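Local coordinates for Glyoxalase/bleomycin resistance protein/dioxygenase (Alicyclobacillus acidocaldarius subsp. acidocaldarius, PDB 3RRI) that belongs to the vicinal oxygen chelate (glyoxalase) superfamily of metalloproteins and may act as a dioxygenase, its substrate being unknown, at residues 64-69 and 95-100; 72-77 and 124-129; 105-110 and 128-133. All coordinates share one frame; numbering follows the deposited sequence.

Interaction 1: residues 64-69 and 95-100; sequences VSMYPR and FYHDLS
Y96 turns its CG away from its own main-chain N (chi1 -180°), which sends the ring from 95-100 toward V64 and the methyl of M66, and its OH on to the main chain of S65 and M66; from 64-69, the selenomethionine M66 starts out extended (chi1 -177°) but bends at the selenium, which carries CE over to Y96 and H97. V64 CG1 lies 3.7 Å from Y96 CE1. The phenol end arrives at the main chain, where Y96 OH sits 3.5 Å from S65 CA. Beside it, the M66 methyl fills the corner between two rings, with M66 CE 3.9 Å from H97 CD2 and 4.2 Å from Y96 CE2. The imidazole of H97 is held by its own segment: ND1 donates in the ring plane to a lone pair of D98 O, nearly straight at 169°. The contact across the segments is thus one of van der Waals touches near the surface. A classic beta bulge sets Y96 and H97 together opposite F114, so the loop 64-69 packs where strand 95-98 kinks against strand 110-116; V64 and Y96 also touch L122 of strand 122-128, while F95 and L99 lean on helix 78-90.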
# COMPACT_ATOMS: atom_id res chain seq x y z
N VAL A 64 -19.10 -12.09 -35.38
CA VAL A 64 -18.18 -12.12 -34.25
C VAL A 64 -17.44 -13.45 -34.17
O VAL A 64 -18.05 -14.51 -34.30
CB VAL A 64 -18.94 -11.79 -32.93
CG1 VAL A 64 -19.98 -12.87 -32.61
CG2 VAL A 64 -17.96 -11.62 -31.79
N SER A 65 -16.13 -13.38 -33.99
CA SER A 65 -15.33 -14.55 -33.62
C SER A 65 -14.39 -14.18 -32.46
O SER A 65 -14.04 -13.00 -32.29
CB SER A 65 -14.58 -15.13 -34.82
OG SER A 65 -13.68 -14.19 -35.38
N MSE A 66 -13.99 -15.18 -31.68
CA MSE A 66 -13.21 -14.97 -30.46
C MSE A 66 -11.97 -14.13 -30.71
O MSE A 66 -11.66 -13.24 -29.92
CB MSE A 66 -12.81 -16.33 -29.87
CG MSE A 66 -12.03 -16.28 -28.54
SE MSE A 66 -11.99 -17.99 -27.61
CE MSE A 66 -13.86 -18.10 -27.11
N TYR A 67 -11.26 -14.42 -31.79
CA TYR A 67 -10.01 -13.73 -32.10
C TYR A 67 -10.23 -12.81 -33.29
O TYR A 67 -11.11 -13.04 -34.11
CB TYR A 67 -8.92 -14.75 -32.41
CG TYR A 67 -8.71 -15.70 -31.27
CD1 TYR A 67 -9.25 -17.00 -31.31
CD2 TYR A 67 -8.02 -15.32 -30.13
CE1 TYR A 67 -9.08 -17.88 -30.24
CE2 TYR A 67 -7.83 -16.19 -29.06
CZ TYR A 67 -8.36 -17.47 -29.12
OH TYR A 67 -8.18 -18.32 -28.06
N PRO A 68 -9.41 -11.73 -33.42
CA PRO A 68 -8.24 -11.37 -32.66
C PRO A 68 -8.49 -10.27 -31.60
O PRO A 68 -7.52 -9.82 -30.97
CB PRO A 68 -7.34 -10.80 -33.74
CG PRO A 68 -8.25 -10.05 -34.58
CD PRO A 68 -9.55 -10.87 -34.59
N ARG A 69 -9.75 -9.89 -31.40
CA ARG A 69 -10.13 -8.79 -30.50
C ARG A 69 -11.10 -9.19 -29.38
O ARG A 69 -12.20 -9.72 -29.63
CB ARG A 69 -10.78 -7.64 -31.28
CG ARG A 69 -9.82 -6.95 -32.28
CD ARG A 69 -10.39 -5.69 -32.78
NE ARG A 69 -9.53 -5.01 -33.75
CZ ARG A 69 -8.49 -4.25 -33.43
NH1 ARG A 69 -8.11 -4.11 -32.16
NH2 ARG A 69 -7.77 -3.66 -34.39
N PHE A 95 -23.86 -14.34 -22.66
CA PHE A 95 -22.56 -14.98 -22.83
C PHE A 95 -22.29 -15.33 -24.30
O PHE A 95 -23.17 -15.82 -25.02
CB PHE A 95 -22.49 -16.27 -22.02
CG PHE A 95 -22.33 -16.05 -20.54
CD1 PHE A 95 -23.37 -15.55 -19.79
CD2 PHE A 95 -21.13 -16.33 -19.90
CE1 PHE A 95 -23.22 -15.34 -18.39
CE2 PHE A 95 -20.99 -16.11 -18.53
CZ PHE A 95 -22.03 -15.60 -17.79
N TYR A 96 -21.08 -15.04 -24.76
CA TYR A 96 -20.54 -15.57 -25.99
C TYR A 96 -20.00 -16.98 -25.77
O TYR A 96 -20.13 -17.87 -26.63
CB TYR A 96 -19.44 -14.64 -26.54
CG TYR A 96 -18.85 -15.13 -27.82
CD1 TYR A 96 -19.56 -15.03 -29.02
CD2 TYR A 96 -17.59 -15.72 -27.85
CE1 TYR A 96 -19.02 -15.50 -30.21
CE2 TYR A 96 -17.04 -16.19 -29.03
CZ TYR A 96 -17.76 -16.08 -30.20
OH TYR A 96 -17.21 -16.55 -31.37
N HIS A 97 -19.33 -17.16 -24.64
CA HIS A 97 -18.80 -18.46 -24.23
C HIS A 97 -18.97 -18.63 -22.73
O HIS A 97 -18.53 -17.80 -21.95
CB HIS A 97 -17.32 -18.60 -24.65
CG HIS A 97 -16.86 -20.02 -24.80
ND1 HIS A 97 -16.77 -20.88 -23.72
CD2 HIS A 97 -16.47 -20.72 -25.88
CE1 HIS A 97 -16.34 -22.06 -24.15
NE2 HIS A 97 -16.16 -21.99 -25.45
N ASP A 98 -19.63 -19.72 -22.31
CA ASP A 98 -19.85 -19.93 -20.89
C ASP A 98 -18.55 -20.37 -20.21
O ASP A 98 -17.53 -20.59 -20.87
CB ASP A 98 -20.98 -20.99 -20.67
CG ASP A 98 -21.78 -20.77 -19.37
OD1 ASP A 98 -21.24 -20.21 -18.38
OD2 ASP A 98 -22.98 -21.15 -19.33
N LEU A 99 -18.60 -20.49 -18.90
CA LEU A 99 -17.47 -20.86 -18.07
C LEU A 99 -16.75 -22.06 -18.64
O LEU A 99 -17.37 -23.12 -18.91
CB LEU A 99 -17.93 -21.15 -16.63
CG LEU A 99 -16.92 -21.18 -15.50
CD1 LEU A 99 -16.16 -19.84 -15.39
CD2 LEU A 99 -17.68 -21.46 -14.20
N SER A 100 -15.43 -21.91 -18.79
CA SER A 100 -14.57 -22.89 -19.42
C SER A 100 -13.13 -22.78 -18.91
O SER A 100 -12.82 -21.88 -18.14
CB SER A 100 -14.61 -22.71 -20.93
OG SER A 100 -14.00 -23.79 -21.61

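Interaction 2: residues 72-77 and 124-129; sequences GITFRD and EFKYYF. With ACT (acetate ion), chain D.
G72 to F75 run beside E124 to Y127 as parallel neighbours, the axes of strands 72-74 and 124-128 4.9 Å apart and 7° from parallel, with I73 O accepting from K126 N and F75 N donating to K126 O (3.0 Å). G72 CA makes a CA-H...O contact with E124 O at 3.1 Å, the two chains being pressed close here. I73, F75 and F125 pack together: I73 CB and CG1 lie against the CD1-CE1 side of the F125 ring, I73 CG2 sits toward the rim of one face of the F75 ring, and F75 CE2 is 3.9 Å from F125 CD1. F47 and F48 extend this apolar group, as does L84 from helix 78-90. On the other face, T74 divides its two branches. Its OG1 (chi1 -57°) meets K126 CE at 3.3 Å, and its CG2, anti to the backbone N, meets the edge of the Y128 ring, 3.4 Å from CD2. K126 NZ donates to Y128 OH (2.9 Å) and also bonds Q51 of a second subunit; Y128 OH in turn donates to an acetate oxygen, ACT O, at 2.7 Å. Past K126 the strands part, and one water bridges F75 O and Y128 N while another joins R76 O to Y128 O. The Y127 ring turns its edge to R76 O. The strand of G72 to T74 pairs antiparallel with a strand of the second subunit, so the sheet continues across the interface, an arrangement consistent with the domain-swapped beta-alpha-beta-beta-beta modules of the vicinal oxygen chelate fold.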
# COMPACT_ATOMS: atom_id res chain seq x y z
N GLY A 72 -10.88 -7.49 -21.17
CA GLY A 72 -11.51 -7.69 -19.90
C GLY A 72 -10.54 -7.60 -18.78
O GLY A 72 -9.50 -6.91 -18.89
N ILE A 73 -10.86 -8.26 -17.69
CA ILE A 73 -10.09 -8.23 -16.46
C ILE A 73 -9.65 -9.63 -16.09
O ILE A 73 -10.45 -10.58 -16.21
CB ILE A 73 -10.86 -7.62 -15.28
CG1 ILE A 73 -11.47 -6.26 -15.67
CG2 ILE A 73 -9.99 -7.57 -14.04
CD1 ILE A 73 -10.41 -5.11 -16.02
N THR A 74 -8.42 -9.77 -15.63
CA THR A 74 -7.92 -11.00 -15.01
C THR A 74 -7.83 -10.76 -13.52
O THR A 74 -7.19 -9.83 -13.05
CB THR A 74 -6.58 -11.41 -15.60
OG1 THR A 74 -6.73 -11.54 -17.01
CG2 THR A 74 -5.99 -12.69 -14.96
N PHE A 75 -8.60 -11.54 -12.76
CA PHE A 75 -8.71 -11.31 -11.35
C PHE A 75 -7.73 -12.16 -10.56
O PHE A 75 -7.61 -13.35 -10.80
CB PHE A 75 -10.13 -11.70 -10.85
CG PHE A 75 -11.21 -10.84 -11.42
CD1 PHE A 75 -11.39 -9.53 -10.95
CD2 PHE A 75 -12.03 -11.31 -12.43
CE1 PHE A 75 -12.38 -8.75 -11.49
CE2 PHE A 75 -13.02 -10.53 -12.96
CZ PHE A 75 -13.18 -9.23 -12.52
N ARG A 76 -7.03 -11.55 -9.60
CA ARG A 76 -6.11 -12.31 -8.75
C ARG A 76 -6.90 -13.22 -7.79
O ARG A 76 -6.48 -14.34 -7.53
CB ARG A 76 -5.16 -11.43 -7.92
CG ARG A 76 -4.02 -12.27 -7.30
CD ARG A 76 -2.83 -11.44 -6.90
NE ARG A 76 -2.28 -10.62 -7.99
CZ ARG A 76 -1.06 -10.74 -8.54
NH1 ARG A 76 -0.21 -11.68 -8.13
NH2 ARG A 76 -0.69 -9.89 -9.52
N ASP A 77 -7.98 -12.69 -7.27
CA ASP A 77 -8.81 -13.36 -6.26
C ASP A 77 -9.95 -14.08 -6.95
O ASP A 77 -10.81 -13.47 -7.53
CB ASP A 77 -9.35 -12.29 -5.30
CG ASP A 77 -10.08 -12.86 -4.07
OD1 ASP A 77 -10.44 -14.07 -4.04
OD2 ASP A 77 -10.28 -12.04 -3.12
N GLU A 124 -13.75 -10.74 -22.08
CA GLU A 124 -13.27 -11.98 -21.47
C GLU A 124 -12.79 -11.72 -20.06
O GLU A 124 -12.02 -10.78 -19.81
CB GLU A 124 -12.15 -12.62 -22.27
CG GLU A 124 -11.73 -13.97 -21.65
CD GLU A 124 -10.46 -14.58 -22.23
OE1 GLU A 124 -9.63 -13.85 -22.82
OE2 GLU A 124 -10.30 -15.83 -22.09
N PHE A 125 -13.23 -12.54 -19.10
CA PHE A 125 -12.76 -12.47 -17.73
C PHE A 125 -12.05 -13.74 -17.41
O PHE A 125 -12.50 -14.81 -17.86
CB PHE A 125 -13.91 -12.18 -16.77
CG PHE A 125 -14.59 -10.89 -17.07
CD1 PHE A 125 -14.03 -9.70 -16.59
CD2 PHE A 125 -15.69 -10.82 -17.89
CE1 PHE A 125 -14.61 -8.47 -16.90
CE2 PHE A 125 -16.26 -9.59 -18.18
CZ PHE A 125 -15.70 -8.41 -17.70
N LYS A 126 -10.94 -13.65 -16.69
CA LYS A 126 -10.06 -14.78 -16.46
C LYS A 126 -9.64 -14.88 -14.99
O LYS A 126 -9.60 -13.90 -14.27
CB LYS A 126 -8.77 -14.67 -17.30
CG LYS A 126 -8.96 -14.64 -18.80
CD LYS A 126 -7.63 -14.86 -19.55
CE LYS A 126 -6.89 -13.50 -19.72
NZ LYS A 126 -5.71 -13.62 -20.68
N TYR A 127 -9.31 -16.10 -14.58
CA TYR A 127 -8.64 -16.36 -13.34
C TYR A 127 -7.57 -17.42 -13.57
O TYR A 127 -7.90 -18.53 -14.03
CB TYR A 127 -9.65 -16.85 -12.28
CG TYR A 127 -8.98 -17.41 -11.07
CD1 TYR A 127 -8.47 -16.57 -10.10
CD2 TYR A 127 -8.80 -18.80 -10.91
CE1 TYR A 127 -7.85 -17.05 -9.00
CE2 TYR A 127 -8.15 -19.28 -9.80
CZ TYR A 127 -7.66 -18.41 -8.86
OH TYR A 127 -7.00 -18.87 -7.73
N TYR A 128 -6.31 -17.13 -13.24
CA TYR A 128 -5.20 -18.05 -13.40
C TYR A 128 -4.91 -18.76 -12.09
O TYR A 128 -4.84 -18.15 -11.02
CB TYR A 128 -3.90 -17.31 -13.88
CG TYR A 128 -3.94 -16.89 -15.33
CD1 TYR A 128 -3.35 -17.65 -16.31
CD2 TYR A 128 -4.58 -15.70 -15.70
CE1 TYR A 128 -3.39 -17.27 -17.64
CE2 TYR A 128 -4.63 -15.29 -17.04
CZ TYR A 128 -4.02 -16.07 -18.01
OH TYR A 128 -4.08 -15.64 -19.32
N PHE A 129 -4.69 -20.08 -12.19
CA PHE A 129 -4.39 -20.91 -11.04
C PHE A 129 -3.01 -20.62 -10.43
O PHE A 129 -2.83 -20.70 -9.21
CB PHE A 129 -4.60 -22.39 -11.42
CG PHE A 129 -6.05 -22.71 -11.69
CD1 PHE A 129 -6.92 -22.87 -10.64
CD2 PHE A 129 -6.55 -22.72 -12.98
CE1 PHE A 129 -8.27 -23.11 -10.88
CE2 PHE A 129 -7.91 -22.94 -13.22
CZ PHE A 129 -8.76 -23.14 -12.17
C ACT D . -3.03 -16.32 -22.49
O ACT D . -3.00 -16.93 -21.37
OXT ACT D . -3.69 -15.25 -22.57
CH3 ACT D . -2.29 -16.85 -23.67
O HOH W 1 -5.60 -14.61 -12.12
O HOH W 2 -4.59 -15.87 -9.76

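Interaction 3: residues 105-110 and 128-133. With ACT (acetate ion), chain D.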
# COMPACT_ATOMS: atom_id res chain seq x y z
N GLY A 105 -4.67 -28.25 -17.56
CA GLY A 105 -3.56 -29.08 -17.04
C GLY A 105 -2.15 -28.47 -17.08
O GLY A 105 -1.22 -28.97 -16.44
N LEU A 106 -2.00 -27.38 -17.84
CA LEU A 106 -0.73 -26.68 -17.99
C LEU A 106 -0.57 -25.66 -16.88
O LEU A 106 -1.54 -25.27 -16.23
CB LEU A 106 -0.66 -25.95 -19.34
CG LEU A 106 -0.89 -26.83 -20.57
CD1 LEU A 106 -0.56 -26.03 -21.84
CD2 LEU A 106 -0.03 -28.11 -20.44
N ILE A 107 0.66 -25.24 -16.65
CA ILE A 107 0.91 -24.31 -15.57
C ILE A 107 0.09 -23.03 -15.76
O ILE A 107 -0.42 -22.47 -14.78
CB ILE A 107 2.41 -24.03 -15.41
CG1 ILE A 107 3.12 -25.33 -14.96
CG2 ILE A 107 2.65 -22.91 -14.40
CD1 ILE A 107 2.68 -25.85 -13.60
N GLU A 108 -0.09 -22.60 -17.02
CA GLU A 108 -0.82 -21.35 -17.33
C GLU A 108 -2.33 -21.53 -17.53
O GLU A 108 -3.00 -20.65 -18.10
CB GLU A 108 -0.22 -20.65 -18.56
CG GLU A 108 -0.17 -21.48 -19.83
CD GLU A 108 1.20 -22.14 -20.06
OE1 GLU A 108 1.61 -22.98 -19.21
OE2 GLU A 108 1.86 -21.84 -21.12
N GLU A 109 -2.87 -22.66 -17.05
CA GLU A 109 -4.30 -22.88 -17.04
C GLU A 109 -5.06 -21.74 -16.40
O GLU A 109 -4.69 -21.25 -15.32
CB GLU A 109 -4.64 -24.15 -16.24
CG GLU A 109 -6.15 -24.44 -16.25
CD GLU A 109 -6.53 -25.86 -15.87
OE1 GLU A 109 -5.65 -26.63 -15.44
OE2 GLU A 109 -7.73 -26.18 -16.03
N HIS A 110 -6.17 -21.34 -17.03
CA HIS A 110 -7.05 -20.35 -16.42
C HIS A 110 -8.53 -20.64 -16.69
O HIS A 110 -8.85 -21.21 -17.74
CB HIS A 110 -6.68 -18.95 -16.93
CG HIS A 110 -6.51 -18.85 -18.42
ND1 HIS A 110 -5.36 -19.25 -19.08
CD2 HIS A 110 -7.30 -18.30 -19.37
CE1 HIS A 110 -5.47 -18.98 -20.36
NE2 HIS A 110 -6.63 -18.38 -20.56
N TYR A 128 -6.31 -17.13 -13.24
CA TYR A 128 -5.20 -18.05 -13.40
C TYR A 128 -4.91 -18.76 -12.09
O TYR A 128 -4.84 -18.15 -11.02
CB TYR A 128 -3.90 -17.31 -13.88
CG TYR A 128 -3.94 -16.89 -15.33
CD1 TYR A 128 -3.35 -17.65 -16.31
CD2 TYR A 128 -4.58 -15.70 -15.70
CE1 TYR A 128 -3.39 -17.27 -17.64
CE2 TYR A 128 -4.63 -15.29 -17.04
CZ TYR A 128 -4.02 -16.07 -18.01
OH TYR A 128 -4.08 -15.64 -19.32
N PHE A 129 -4.69 -20.08 -12.19
CA PHE A 129 -4.39 -20.91 -11.04
C PHE A 129 -3.01 -20.62 -10.43
O PHE A 129 -2.83 -20.70 -9.21
CB PHE A 129 -4.60 -22.39 -11.42
CG PHE A 129 -6.05 -22.71 -11.69
CD1 PHE A 129 -6.92 -22.87 -10.64
CD2 PHE A 129 -6.55 -22.72 -12.98
CE1 PHE A 129 -8.27 -23.11 -10.88
CE2 PHE A 129 -7.91 -22.94 -13.22
CZ PHE A 129 -8.76 -23.14 -12.17
N ASP A 130 -2.08 -20.17 -11.28
CA ASP A 130 -0.76 -19.66 -10.83
C ASP A 130 -0.74 -18.19 -11.24
O ASP A 130 -0.75 -17.86 -12.43
CB ASP A 130 0.36 -20.46 -11.47
CG ASP A 130 1.75 -19.99 -11.08
OD1 ASP A 130 1.87 -18.82 -10.67
OD2 ASP A 130 2.70 -20.79 -11.17
N ASP A 131 -0.75 -17.32 -10.22
CA ASP A 131 -0.79 -15.85 -10.46
C ASP A 131 0.36 -15.27 -11.25
O ASP A 131 0.17 -14.22 -11.88
CB ASP A 131 -1.10 -15.02 -9.19
CG ASP A 131 -0.05 -15.10 -8.10
OD1 ASP A 131 1.02 -15.69 -8.30
OD2 ASP A 131 -0.32 -14.53 -7.01
N ARG A 132 1.50 -15.93 -11.31
CA ARG A 132 2.56 -15.51 -12.21
C ARG A 132 2.18 -15.58 -13.67
O ARG A 132 2.79 -14.86 -14.50
CB ARG A 132 3.85 -16.28 -11.96
CG ARG A 132 4.58 -15.81 -10.73
CD ARG A 132 5.85 -16.59 -10.48
NE ARG A 132 6.90 -16.32 -11.47
CZ ARG A 132 7.53 -17.22 -12.24
NH1 ARG A 132 7.24 -18.52 -12.21
NH2 ARG A 132 8.47 -16.81 -13.07
N MSE A 133 1.18 -16.38 -14.02
CA MSE A 133 0.79 -16.60 -15.40
C MSE A 133 -0.21 -15.56 -15.89
O MSE A 133 -0.67 -15.63 -17.05
CB MSE A 133 0.20 -18.00 -15.57
CG MSE A 133 1.17 -19.09 -15.22
SE MSE A 133 2.77 -19.13 -16.38
CE MSE A 133 4.11 -18.48 -15.13
C ACT D . -3.03 -16.32 -22.49
O ACT D . -3.00 -16.93 -21.37
OXT ACT D . -3.69 -15.25 -22.57
CH3 ACT D . -2.29 -16.85 -23.67
O HOH W 3 -2.29 -20.43 -14.27
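The aromatic contact is between H110 and Y128, whose side chains run alongside in one direction. H110 CB stands over the centre of the phenol ring, a CH-pi contact of 3.7 Å to the centroid, and the two ring planes are inclined by 35°. H110 has CG between its backbone N and carbonyl carbon (chi1 47°), which lays the imidazole alongside the tyrosine; its ND1 donates to E108 O at 2.9 Å, almost straight and in the ring plane, fixing the ring's rotation. M133 O lies above the opposite face of Y128, toward its rim. E109 and F129 make a second contact, E109 CG lying 3.7 Å from F129 CD2 with carboxylate and ring planes 68° apart, while E109 OE2 forms a salt bridge with R101. In fold terms, H110 and Y128 are a non-hydrogen-bonded pair at the end of the antiparallel pairing of strands 110-116 and 122-128, where H110 begins one and Y128 finishes the other; just before it, L106 to E109 form a type I turn. Among the polar contacts, F129 N gives E109 O a weak bond of 3.3 Å. A water donates to both I107 O and E109 O and accepts from D130 N, tying three backbone groups together. D130 OD1 receives R132 N, closing an Asx turn that leads into the 3-10 segment 131-133. Apolar touches complete the contact: the selenomethionine M133 lays CG against E108 CA (3.7 Å) and 4.2 Å from I107 CG2. E108 points its carboxylate elsewhere, to Y39 of a second subunit and R91 of a third.

In the fold
Interactions 2 and 3 are continuous: their centres lie 10 Å apart, they share Y128 and F129, and R76 NH1 of one forms a salt bridge of 3.1 Å with D131 OD2 of the other. H110 also packs on the Y127 carbonyl and on K126, whose CD comes within 3.5 Å of H110 CD2. Both contacts reach the acetate, probably from the crystallisation liquor, which is bonded by Y128 and by R37 of a second subunit. Interaction 1 is centred about 15 Å from interaction 2 and 19 Å from interaction 3, though its nearest atoms come within about 4 Å of interaction 3 without touching; it reaches the same sheet as interaction 2, segments 64-69 and 72-77 following closely along the chain. All three touch the second subunit.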